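Local atomic coordinates of CYTH domain-containing protein (Pyrococcus furiosus, PDB entry 1YEM), a protein that is of unknown function but belongs to the CYTH family, whose relatives fold as tunnel-like beta barrels and commonly act on triphosphate-containing substrates. Residues L52-V57 and F83-F88; R35-E40 and H58-Y63; V46-L51 and L166-I171; F15-E20 and L120-V125. All blocks are in the same frame, centred on the assembly; numbering follows the deposited sequence.

From the N terminus, strand 10-17 and the start of helix 19-29 open the long loop that contact 4 closes on strand 118-125. Contacts 1 and 2 are nested within it. Contact 2 joins strand 32-44 to the turn at 58-61, and contact 1 joins strand 50-57 to the end of strand 77-85 and the start of helix 88-97; their segments alternate along the chain, so they cross. Contact 3 runs from 46-51 to the C-terminal helix 167-173, enclosing contact 1 and crossing contacts 2 and 4. Together the four tie the helices and turns to one eight-stranded antiparallel barrel, with contacts 1 and 4 on opposite sides of the chain's centre.

Contact 1: L52-V57 and F83-F88; sequences LRIRGV and FEIGDF
Phe88, at the first turn of helix 88-97, brings one side of its ring, CD1 and CE1, up to Ile54 and Gly56 of strand 50-57 on the antiparallel barrel of the CYTH fold. Strand 62-70 runs between 77-85 and 50-57, so no backbone hydrogen bond joins the two segments, and side chains of 83-88 make the contact, Phe88 partly against the strand backbone. Starting from CB, the phenylalanine sends CG anti to its own backbone N (chi1 -179°), which swings the ring toward strand 50-57. Contact begins at CD1, which lies 3.8 Å from Ile54 CG2 and 3.7 Å from Gly56 CA, with the carbonyl carbon of Arg55 at the ring edge, near its plane. Next, CE1 comes within 3.4 Å of Gly56 N. The glycine has no beta carbon to hold the ring off, so it can settle close to the strand backbone. Ile54 CG2 also meets Ile85 CD1 at 3.7 Å, the two isoleucines crossing at about a right angle. Replacing Phe88 with a serine would probably open a gap between helix and strand and strip Ile54 CG2 of its aromatic neighbour. Val42 and Tyr63 touch the same ring, while Phe83 of the second subunit packs on Ile85. Arg55 turns the other way, its NE in a salt bridge with Asp41, consistent with the basic tunnel interior of the family. There its guanidinium lies over that of Arg53, with Arg55 NH1 3.2 Å above the Arg53 plane.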
# COMPACT_ATOMS: atom_id res chain seq x y z
N LEU B 52 11.91 3.62 -0.71
CA LEU B 52 10.46 3.55 -0.71
C LEU B 52 10.01 3.90 -2.08
O LEU B 52 10.34 4.97 -2.56
CB LEU B 52 9.86 4.55 0.30
CG LEU B 52 8.32 4.65 0.34
CD1 LEU B 52 7.69 3.32 0.79
CD2 LEU B 52 7.88 5.78 1.26
N ARG B 53 9.27 3.00 -2.71
CA ARG B 53 8.73 3.27 -4.04
C ARG B 53 7.41 2.58 -4.31
O ARG B 53 7.11 1.50 -3.76
CB ARG B 53 9.74 2.87 -5.14
CG ARG B 53 9.96 1.38 -5.31
CD ARG B 53 10.19 0.99 -6.76
NE ARG B 53 11.30 0.05 -6.84
CZ ARG B 53 11.23 -1.25 -6.57
NH1 ARG B 53 10.09 -1.83 -6.23
NH2 ARG B 53 12.31 -1.99 -6.67
N ILE B 54 6.62 3.22 -5.17
CA ILE B 54 5.40 2.66 -5.70
C ILE B 54 5.70 2.29 -7.15
O ILE B 54 6.21 3.11 -7.91
CB ILE B 54 4.21 3.67 -5.66
CG1 ILE B 54 4.05 4.27 -4.24
CG2 ILE B 54 2.92 3.01 -6.10
CD1 ILE B 54 4.03 3.27 -3.12
N ARG B 55 5.40 1.06 -7.52
CA ARG B 55 5.64 0.58 -8.86
C ARG B 55 4.32 0.29 -9.50
O ARG B 55 3.52 -0.42 -8.92
CB ARG B 55 6.51 -0.71 -8.86
CG ARG B 55 6.56 -1.47 -10.23
CD ARG B 55 7.64 -2.59 -10.25
NE ARG B 55 8.97 -2.02 -10.16
CZ ARG B 55 10.09 -2.68 -9.86
NH1 ARG B 55 11.24 -2.02 -9.78
NH2 ARG B 55 10.07 -3.97 -9.64
N GLY B 56 4.13 0.79 -10.72
CA GLY B 56 3.02 0.35 -11.57
C GLY B 56 3.53 -0.45 -12.75
O GLY B 56 4.53 -0.11 -13.33
N VAL B 57 2.85 -1.54 -13.08
CA VAL B 57 3.23 -2.41 -14.20
C VAL B 57 2.09 -2.37 -15.24
O VAL B 57 1.15 -3.17 -15.18
CB VAL B 57 3.50 -3.87 -13.75
CG1 VAL B 57 4.01 -4.70 -14.93
CG2 VAL B 57 4.52 -3.93 -12.61
N PHE B 83 4.46 -5.63 -1.27
CA PHE B 83 3.15 -6.22 -1.43
C PHE B 83 2.43 -5.48 -2.52
O PHE B 83 2.77 -4.33 -2.85
CB PHE B 83 2.33 -6.16 -0.11
CG PHE B 83 2.28 -4.79 0.51
CD1 PHE B 83 1.25 -3.93 0.23
CD2 PHE B 83 3.28 -4.37 1.38
CE1 PHE B 83 1.21 -2.64 0.79
CE2 PHE B 83 3.23 -3.11 1.96
CZ PHE B 83 2.20 -2.25 1.66
N GLU B 84 1.44 -6.14 -3.07
CA GLU B 84 0.62 -5.57 -4.10
C GLU B 84 -0.34 -4.55 -3.52
O GLU B 84 -0.77 -4.66 -2.36
CB GLU B 84 -0.17 -6.69 -4.78
CG GLU B 84 -0.61 -6.36 -6.17
CD GLU B 84 -1.20 -7.56 -6.88
OE1 GLU B 84 -0.82 -8.70 -6.54
OE2 GLU B 84 -2.03 -7.34 -7.79
N ILE B 85 -0.66 -3.55 -4.33
CA ILE B 85 -1.68 -2.58 -4.01
C ILE B 85 -2.68 -2.51 -5.16
O ILE B 85 -2.38 -2.92 -6.29
CB ILE B 85 -1.09 -1.19 -3.69
CG1 ILE B 85 -0.46 -0.58 -4.94
CG2 ILE B 85 -0.09 -1.31 -2.55
CD1 ILE B 85 0.41 0.65 -4.70
N GLY B 86 -3.87 -1.99 -4.86
CA GLY B 86 -4.95 -1.94 -5.83
C GLY B 86 -4.93 -0.71 -6.71
O GLY B 86 -5.52 -0.72 -7.76
N ASP B 87 -4.24 0.35 -6.28
CA ASP B 87 -4.29 1.63 -6.98
C ASP B 87 -2.99 2.43 -6.86
O ASP B 87 -2.63 2.91 -5.78
CB ASP B 87 -5.47 2.47 -6.47
CG ASP B 87 -5.72 3.70 -7.33
OD1 ASP B 87 -6.78 3.79 -7.95
OD2 ASP B 87 -4.85 4.58 -7.37
N PHE B 88 -2.33 2.60 -8.00
CA PHE B 88 -1.10 3.33 -8.14
C PHE B 88 -1.24 4.78 -7.74
O PHE B 88 -0.46 5.30 -6.92
CB PHE B 88 -0.64 3.26 -9.61
CG PHE B 88 0.66 3.96 -9.88
CD1 PHE B 88 1.89 3.29 -9.71
CD2 PHE B 88 0.68 5.27 -10.34
CE1 PHE B 88 3.11 3.94 -9.98
CE2 PHE B 88 1.90 5.91 -10.60
CZ PHE B 88 3.11 5.23 -10.42

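Contact 2: R35-E40 and H58-Y63; sequences RYEEQE and HNLKKY
Asn59 grips the backbone of strand 32-44 with both ends of its amide. OD1 accepts from Glu38 N at 2.8 Å in a nearly straight bond (178°), and ND2 donates to Tyr36 O at 2.9 Å, so the side chain spans Glu37 and satisfies one backbone group on each side of it. Its CG sits between the backbone N and the carbonyl carbon (chi1 61°), which turns the amide back onto the strand. Glu38 N approaches OD1 from above the carbonyl plane, and ND2 likewise lies above the plane of the Tyr36 carbonyl. This is the tight part, and ND2 also comes obliquely to the Tyr36 ring, 3.7 Å from CD2. A leucine in place of Asn59 would probably leave Glu38 N and Tyr36 O without their shared partner and the turn less firmly held to the strand.

The solvent side is looser. His58 N reaches Glu38 O only through a weak bond of 3.1 Å, and Glu38 OE2 meets the edge of the His58 ring 3.6 Å from ND1. Tyr36 OH donates to Glu38 OE1, steadying that carboxylate. Leu60 CD1 stays 4.2 Å from Glu37 CG. The turn belongs to the beta hairpin of strands 50-57 and 62-70, where Lys61 and Lys62 both face Val57 in a G1 beta bulge.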
# COMPACT_ATOMS: atom_id res chain seq x y z
N ARG B 35 9.04 -13.54 -17.21
CA ARG B 35 8.04 -12.50 -17.40
C ARG B 35 8.59 -11.19 -17.92
O ARG B 35 9.79 -10.96 -17.92
CB ARG B 35 7.25 -12.25 -16.09
CG ARG B 35 7.99 -11.51 -15.04
N TYR B 36 7.67 -10.34 -18.36
CA TYR B 36 7.97 -9.05 -18.97
C TYR B 36 7.13 -7.98 -18.27
O TYR B 36 5.92 -8.15 -18.08
CB TYR B 36 7.62 -9.09 -20.47
CG TYR B 36 7.65 -7.75 -21.14
CD1 TYR B 36 8.85 -7.10 -21.38
CD2 TYR B 36 6.46 -7.11 -21.51
CE1 TYR B 36 8.89 -5.86 -21.98
CE2 TYR B 36 6.48 -5.86 -22.12
CZ TYR B 36 7.70 -5.23 -22.36
OH TYR B 36 7.74 -4.00 -22.97
N GLU B 37 7.77 -6.87 -17.91
CA GLU B 37 7.09 -5.80 -17.20
C GLU B 37 7.48 -4.46 -17.73
O GLU B 37 8.66 -4.16 -17.83
CB GLU B 37 7.46 -5.84 -15.72
CG GLU B 37 6.92 -7.05 -14.97
CD GLU B 37 7.03 -6.93 -13.44
OE1 GLU B 37 6.60 -7.89 -12.76
OE2 GLU B 37 7.52 -5.90 -12.93
N GLU B 38 6.47 -3.65 -18.06
CA GLU B 38 6.68 -2.23 -18.32
C GLU B 38 6.41 -1.51 -17.01
O GLU B 38 5.26 -1.38 -16.60
CB GLU B 38 5.76 -1.73 -19.43
CG GLU B 38 5.97 -2.43 -20.75
CD GLU B 38 4.82 -2.21 -21.73
OE1 GLU B 38 4.78 -2.91 -22.77
OE2 GLU B 38 3.95 -1.36 -21.45
N GLN B 39 7.46 -1.03 -16.37
CA GLN B 39 7.37 -0.52 -15.01
C GLN B 39 7.51 0.97 -14.96
O GLN B 39 8.29 1.55 -15.68
CB GLN B 39 8.48 -1.12 -14.13
CG GLN B 39 8.51 -2.64 -14.11
CD GLN B 39 9.78 -3.18 -13.47
OE1 GLN B 39 10.80 -2.52 -13.47
NE2 GLN B 39 9.70 -4.37 -12.93
N GLU B 40 6.73 1.58 -14.07
CA GLU B 40 6.90 2.96 -13.69
C GLU B 40 7.11 2.99 -12.19
O GLU B 40 6.27 2.51 -11.43
CB GLU B 40 5.68 3.79 -14.07
CG GLU B 40 5.88 5.28 -13.77
CD GLU B 40 4.62 6.11 -13.94
OE1 GLU B 40 4.63 7.27 -13.49
OE2 GLU B 40 3.63 5.61 -14.52
N HIS B 58 2.21 -1.42 -16.17
CA HIS B 58 1.17 -1.12 -17.17
C HIS B 58 0.63 -2.34 -17.89
O HIS B 58 -0.57 -2.58 -17.91
CB HIS B 58 1.71 -0.12 -18.21
CG HIS B 58 0.68 0.32 -19.21
ND1 HIS B 58 0.76 0.00 -20.55
CD2 HIS B 58 -0.46 1.04 -19.06
CE1 HIS B 58 -0.29 0.51 -21.18
NE2 HIS B 58 -1.04 1.14 -20.30
N ASN B 59 1.52 -3.13 -18.48
CA ASN B 59 1.10 -4.29 -19.25
C ASN B 59 0.35 -5.36 -18.46
O ASN B 59 -0.42 -6.10 -19.03
CB ASN B 59 2.30 -4.94 -19.99
CG ASN B 59 3.37 -5.44 -19.05
OD1 ASN B 59 3.89 -4.69 -18.22
ND2 ASN B 59 3.69 -6.71 -19.16
N LEU B 60 0.59 -5.45 -17.16
CA LEU B 60 -0.06 -6.49 -16.34
C LEU B 60 -1.19 -5.95 -15.47
O LEU B 60 -1.91 -6.74 -14.85
CB LEU B 60 0.96 -7.20 -15.46
CG LEU B 60 2.00 -8.02 -16.21
CD1 LEU B 60 3.01 -8.66 -15.25
CD2 LEU B 60 1.34 -9.10 -17.08
N LYS B 61 -1.36 -4.63 -15.43
CA LYS B 61 -2.31 -3.98 -14.53
C LYS B 61 -2.06 -4.40 -13.07
O LYS B 61 -3.00 -4.66 -12.32
CB LYS B 61 -3.78 -4.26 -14.95
CG LYS B 61 -4.23 -3.54 -16.25
N LYS B 62 -0.78 -4.46 -12.68
CA LYS B 62 -0.41 -4.76 -11.30
C LYS B 62 0.37 -3.58 -10.73
O LYS B 62 1.04 -2.84 -11.47
CB LYS B 62 0.42 -6.05 -11.19
CG LYS B 62 -0.31 -7.38 -11.59
CD LYS B 62 -1.78 -7.43 -11.18
CE LYS B 62 -2.33 -8.87 -11.17
N TYR B 63 0.28 -3.42 -9.40
CA TYR B 63 0.89 -2.29 -8.69
C TYR B 63 1.42 -2.76 -7.35
O TYR B 63 0.87 -3.65 -6.73
CB TYR B 63 -0.12 -1.15 -8.52
CG TYR B 63 -0.95 -0.97 -9.74
CD1 TYR B 63 -0.47 -0.25 -10.83
CD2 TYR B 63 -2.20 -1.59 -9.85
CE1 TYR B 63 -1.22 -0.11 -12.00
CE2 TYR B 63 -2.96 -1.46 -11.01
CZ TYR B 63 -2.47 -0.72 -12.08
OH TYR B 63 -3.22 -0.59 -13.22

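Contact 3: V46-L51 and L166-I171; sequences VPRPKL and LYLELI
Leu166 N donates to Glu169 OE2 at 2.9 Å, approaching from above the carboxylate plane. Glu169 thus accepts the N-H of the N-cap residue, the one bond of a capping box that a leucine at the N-cap can make. The bond steadies the glutamate, whose other oxygen turns toward Arg48. Arg48 NH2 lies 3.6 Å from Glu169 OE1, a long salt bridge in which the oxygen comes to the edge of the guanidinium and the two planes are 39° apart. The arginine chain gets there by bending at its second torsion (chi2 -73°). Leu166 CD1 stands over one guanidinium face, 4.3 Å from Arg48 NH2.

Beneath this partly exposed ion pair the contact is apolar and buried. Leu51 CD2 touches Leu168 CD2 at 3.9 Å, the two leucines sliding past each other in opposite directions, and also meets Leu166 CD1 at 4.2 Å. One methyl of Leu51 thus faces both leucines at the start of the helix.

Helix 167-173 lies against the barrel at this point. Leu51 and Arg48 also rest on Ile70 of strand 62-70, Leu168 packs on Gln103 and Ala104 of strand 102-115, and Tyr167 reaches strand 118-125, with its OH hydrogen-bonded to Asp133 of strand 129-137.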
# COMPACT_ATOMS: atom_id res chain seq x y z
N VAL B 46 13.50 9.46 1.49
CA VAL B 46 13.59 8.94 2.84
C VAL B 46 15.07 8.91 3.18
O VAL B 46 15.90 8.88 2.29
CB VAL B 46 12.98 7.49 2.95
CG1 VAL B 46 11.46 7.55 3.06
CG2 VAL B 46 13.40 6.59 1.75
N PRO B 47 15.41 8.97 4.47
CA PRO B 47 16.83 8.88 4.79
C PRO B 47 17.43 7.54 4.38
O PRO B 47 16.80 6.51 4.57
CB PRO B 47 16.86 9.02 6.33
CG PRO B 47 15.48 8.70 6.79
CD PRO B 47 14.57 9.14 5.67
N ARG B 48 18.63 7.57 3.81
CA ARG B 48 19.42 6.35 3.63
C ARG B 48 19.52 5.69 5.00
O ARG B 48 19.47 6.37 6.00
CB ARG B 48 20.82 6.67 3.10
CG ARG B 48 20.85 7.15 1.63
CD ARG B 48 20.59 6.00 0.63
NE ARG B 48 20.88 6.42 -0.75
CZ ARG B 48 20.05 7.12 -1.53
NH1 ARG B 48 18.84 7.48 -1.10
NH2 ARG B 48 20.41 7.47 -2.76
N PRO B 49 19.61 4.34 5.05
CA PRO B 49 19.73 3.39 3.95
C PRO B 49 18.39 2.84 3.42
O PRO B 49 18.35 1.74 2.88
CB PRO B 49 20.54 2.26 4.59
CG PRO B 49 20.00 2.21 6.02
CD PRO B 49 19.58 3.64 6.36
N LYS B 50 17.31 3.62 3.56
CA LYS B 50 15.97 3.17 3.22
C LYS B 50 15.66 3.48 1.78
O LYS B 50 16.18 4.44 1.22
CB LYS B 50 14.91 3.87 4.08
CG LYS B 50 15.06 3.70 5.59
CD LYS B 50 14.12 4.70 6.31
CE LYS B 50 13.99 4.42 7.80
NZ LYS B 50 15.19 4.86 8.57
N LEU B 51 14.78 2.67 1.19
CA LEU B 51 14.16 3.03 -0.09
C LEU B 51 12.67 2.80 0.01
O LEU B 51 12.22 1.89 0.74
CB LEU B 51 14.71 2.20 -1.23
CG LEU B 51 16.19 2.37 -1.54
CD1 LEU B 51 16.67 1.23 -2.42
CD2 LEU B 51 16.45 3.73 -2.20
N LEU B 166 22.52 2.96 -7.82
CA LEU B 166 21.09 2.71 -7.95
C LEU B 166 20.56 3.47 -9.15
O LEU B 166 21.10 4.51 -9.50
CB LEU B 166 20.35 3.21 -6.69
CG LEU B 166 20.79 2.64 -5.34
CD1 LEU B 166 20.13 3.39 -4.22
CD2 LEU B 166 20.48 1.16 -5.26
N TYR B 167 19.50 2.97 -9.76
CA TYR B 167 18.80 3.69 -10.82
C TYR B 167 18.34 5.07 -10.34
O TYR B 167 18.26 6.02 -11.12
CB TYR B 167 17.58 2.90 -11.31
CG TYR B 167 17.90 1.62 -12.02
CD1 TYR B 167 17.22 0.44 -11.72
CD2 TYR B 167 18.89 1.58 -13.02
CE1 TYR B 167 17.51 -0.75 -12.36
CE2 TYR B 167 19.19 0.38 -13.68
CZ TYR B 167 18.49 -0.79 -13.34
OH TYR B 167 18.76 -1.99 -13.97
N LEU B 168 17.98 5.15 -9.06
CA LEU B 168 17.56 6.37 -8.39
C LEU B 168 18.69 7.39 -8.41
O LEU B 168 18.48 8.55 -8.71
CB LEU B 168 17.16 6.04 -6.93
CG LEU B 168 16.79 7.22 -6.02
CD1 LEU B 168 15.59 7.96 -6.59
CD2 LEU B 168 16.52 6.77 -4.62
N GLU B 169 19.89 6.93 -8.05
CA GLU B 169 21.10 7.76 -8.09
C GLU B 169 21.43 8.21 -9.52
O GLU B 169 21.80 9.35 -9.74
CB GLU B 169 22.28 6.99 -7.46
CG GLU B 169 22.29 6.97 -5.90
CD GLU B 169 23.17 5.84 -5.30
OE1 GLU B 169 23.34 5.78 -4.05
OE2 GLU B 169 23.68 5.01 -6.09
N LEU B 170 21.28 7.30 -10.49
CA LEU B 170 21.61 7.58 -11.90
C LEU B 170 20.65 8.60 -12.53
O LEU B 170 21.08 9.47 -13.28
CB LEU B 170 21.60 6.28 -12.72
CG LEU B 170 22.67 5.23 -12.38
CD1 LEU B 170 22.37 3.91 -13.08
CD2 LEU B 170 24.06 5.72 -12.72
N ILE B 171 19.36 8.48 -12.24
CA ILE B 171 18.37 9.44 -12.74
C ILE B 171 18.58 10.85 -12.14
O ILE B 171 18.49 11.85 -12.86
CB ILE B 171 16.91 8.94 -12.49
CG1 ILE B 171 16.56 7.85 -13.51
CG2 ILE B 171 15.89 10.06 -12.62

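Contact 4: F15-E20 and L120-V125; sequences FKIKLE and LEVNRV
Glu20 and Arg124 supply the charged interaction. Arg124 NH2 donates to Glu20 OE2 at 2.9 Å (159°), and the oxygen lies at the guanidinium edge, close to its plane, met on its syn side but tilted out of the carboxylate plane. This is a single NH2-to-OE2 bond rather than a paired two-bond bridge, and the 47° between the carboxylate and guanidinium planes agrees with that. Arg124 NH2 has a second anionic partner in Asp130, whose OD1 also accepts from Leu19 N; that one aspartate thus ties the helix start to the arginine.

The second kind of contact is apolar carbon over a flat cation. Leu19 CD2 sits over the centre of one guanidinium face, 3.7 Å from Arg124 CZ, so the same group is covered by a methyl while Glu20 holds its edge.

The third is purely aliphatic. With CG of Leu19 opposite its backbone N (chi1 173°), the other methyl, CD1, presses on Val122 CG1 at 3.3 Å, tighter than usual for two carbons. Ile17 CD1 meets the same Val122 CG1 more loosely, at 4.2 Å, and Phe22 of helix 19-29 packs on both Ile17 and Val122.

Strand 10-17 pairs with strand 129-137, which in turn neighbours 118-125, so the strand-to-helix turn at 18-19 reaches across to the second strand over, at the seam where the antiparallel barrel of the CYTH fold closes.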
# COMPACT_ATOMS: atom_id res chain seq x y z
N PHE B 15 25.03 -4.83 -14.27
CA PHE B 15 26.02 -4.68 -15.31
C PHE B 15 25.47 -3.85 -16.44
O PHE B 15 24.38 -4.09 -16.89
CB PHE B 15 26.44 -6.06 -15.84
CG PHE B 15 27.16 -6.89 -14.84
CD1 PHE B 15 26.46 -7.65 -13.92
CD2 PHE B 15 28.55 -6.92 -14.81
CE1 PHE B 15 27.13 -8.42 -12.98
CE2 PHE B 15 29.24 -7.68 -13.88
CZ PHE B 15 28.53 -8.45 -12.97
N LYS B 16 26.25 -2.86 -16.87
CA LYS B 16 26.00 -2.12 -18.10
C LYS B 16 26.08 -3.05 -19.29
O LYS B 16 27.04 -3.83 -19.40
CB LYS B 16 27.05 -1.03 -18.31
CG LYS B 16 27.11 0.01 -17.23
CD LYS B 16 28.24 0.99 -17.48
CE LYS B 16 28.70 1.65 -16.17
NZ LYS B 16 29.92 2.51 -16.33
N ILE B 17 25.08 -2.99 -20.16
CA ILE B 17 25.08 -3.79 -21.40
C ILE B 17 24.58 -2.97 -22.58
O ILE B 17 24.06 -1.87 -22.41
CB ILE B 17 24.17 -5.04 -21.26
CG1 ILE B 17 22.71 -4.63 -21.00
CG2 ILE B 17 24.68 -5.96 -20.18
CD1 ILE B 17 21.70 -5.68 -21.36
N LYS B 18 24.75 -3.50 -23.79
CA LYS B 18 23.99 -3.03 -24.95
C LYS B 18 23.01 -4.13 -25.16
O LYS B 18 23.42 -5.27 -25.37
CB LYS B 18 24.88 -2.83 -26.18
N LEU B 19 21.72 -3.82 -25.07
CA LEU B 19 20.70 -4.86 -25.03
C LEU B 19 20.82 -5.83 -26.21
O LEU B 19 20.55 -7.02 -26.08
CB LEU B 19 19.30 -4.23 -24.99
CG LEU B 19 18.11 -5.18 -25.11
CD1 LEU B 19 18.07 -6.15 -23.95
CD2 LEU B 19 16.79 -4.41 -25.19
N GLU B 20 21.23 -5.30 -27.35
CA GLU B 20 21.23 -6.05 -28.60
C GLU B 20 22.31 -7.14 -28.54
O GLU B 20 21.98 -8.34 -28.48
CB GLU B 20 21.41 -5.09 -29.80
CG GLU B 20 20.22 -4.07 -30.00
CD GLU B 20 20.24 -2.84 -29.03
OE1 GLU B 20 21.21 -2.63 -28.29
OE2 GLU B 20 19.25 -2.08 -29.03
N LEU B 120 18.09 -13.38 -13.96
CA LEU B 120 18.62 -12.34 -14.83
C LEU B 120 17.51 -11.36 -15.17
O LEU B 120 16.49 -11.76 -15.75
CB LEU B 120 19.15 -12.94 -16.12
CG LEU B 120 20.54 -13.54 -16.05
CD1 LEU B 120 20.52 -14.78 -15.19
CD2 LEU B 120 21.00 -13.89 -17.45
N GLU B 121 17.70 -10.10 -14.80
CA GLU B 121 16.73 -9.06 -15.09
C GLU B 121 17.31 -8.11 -16.09
O GLU B 121 18.14 -7.28 -15.77
CB GLU B 121 16.34 -8.31 -13.82
CG GLU B 121 15.76 -9.22 -12.77
CD GLU B 121 15.26 -8.47 -11.57
OE1 GLU B 121 15.75 -7.34 -11.31
OE2 GLU B 121 14.38 -9.00 -10.88
N VAL B 122 16.87 -8.25 -17.33
CA VAL B 122 17.31 -7.40 -18.41
C VAL B 122 16.45 -6.13 -18.43
O VAL B 122 15.26 -6.19 -18.66
CB VAL B 122 17.22 -8.15 -19.75
CG1 VAL B 122 17.87 -7.35 -20.85
CG2 VAL B 122 17.88 -9.55 -19.63
N ASN B 123 17.09 -4.99 -18.17
CA ASN B 123 16.42 -3.70 -18.04
C ASN B 123 16.81 -2.70 -19.11
O ASN B 123 18.00 -2.44 -19.35
CB ASN B 123 16.74 -3.09 -16.69
CG ASN B 123 16.25 -3.91 -15.57
OD1 ASN B 123 15.14 -3.72 -15.12
ND2 ASN B 123 17.03 -4.88 -15.14
N ARG B 124 15.80 -2.14 -19.75
CA ARG B 124 15.97 -1.00 -20.64
C ARG B 124 15.31 0.20 -19.96
O ARG B 124 14.09 0.28 -19.87
CB ARG B 124 15.36 -1.30 -22.00
CG ARG B 124 15.28 -0.12 -22.91
CD ARG B 124 15.30 -0.55 -24.36
NE ARG B 124 16.67 -0.60 -24.89
CZ ARG B 124 16.97 -0.88 -26.14
NH1 ARG B 124 16.02 -1.14 -27.01
NH2 ARG B 124 18.24 -0.91 -26.52
N VAL B 125 16.15 1.12 -19.51
CA VAL B 125 15.73 2.17 -18.60
C VAL B 125 15.76 3.50 -19.35
O VAL B 125 16.85 3.97 -19.76
CB VAL B 125 16.67 2.22 -17.37
CG1 VAL B 125 16.20 3.26 -16.35
CG2 VAL B 125 16.75 0.82 -16.71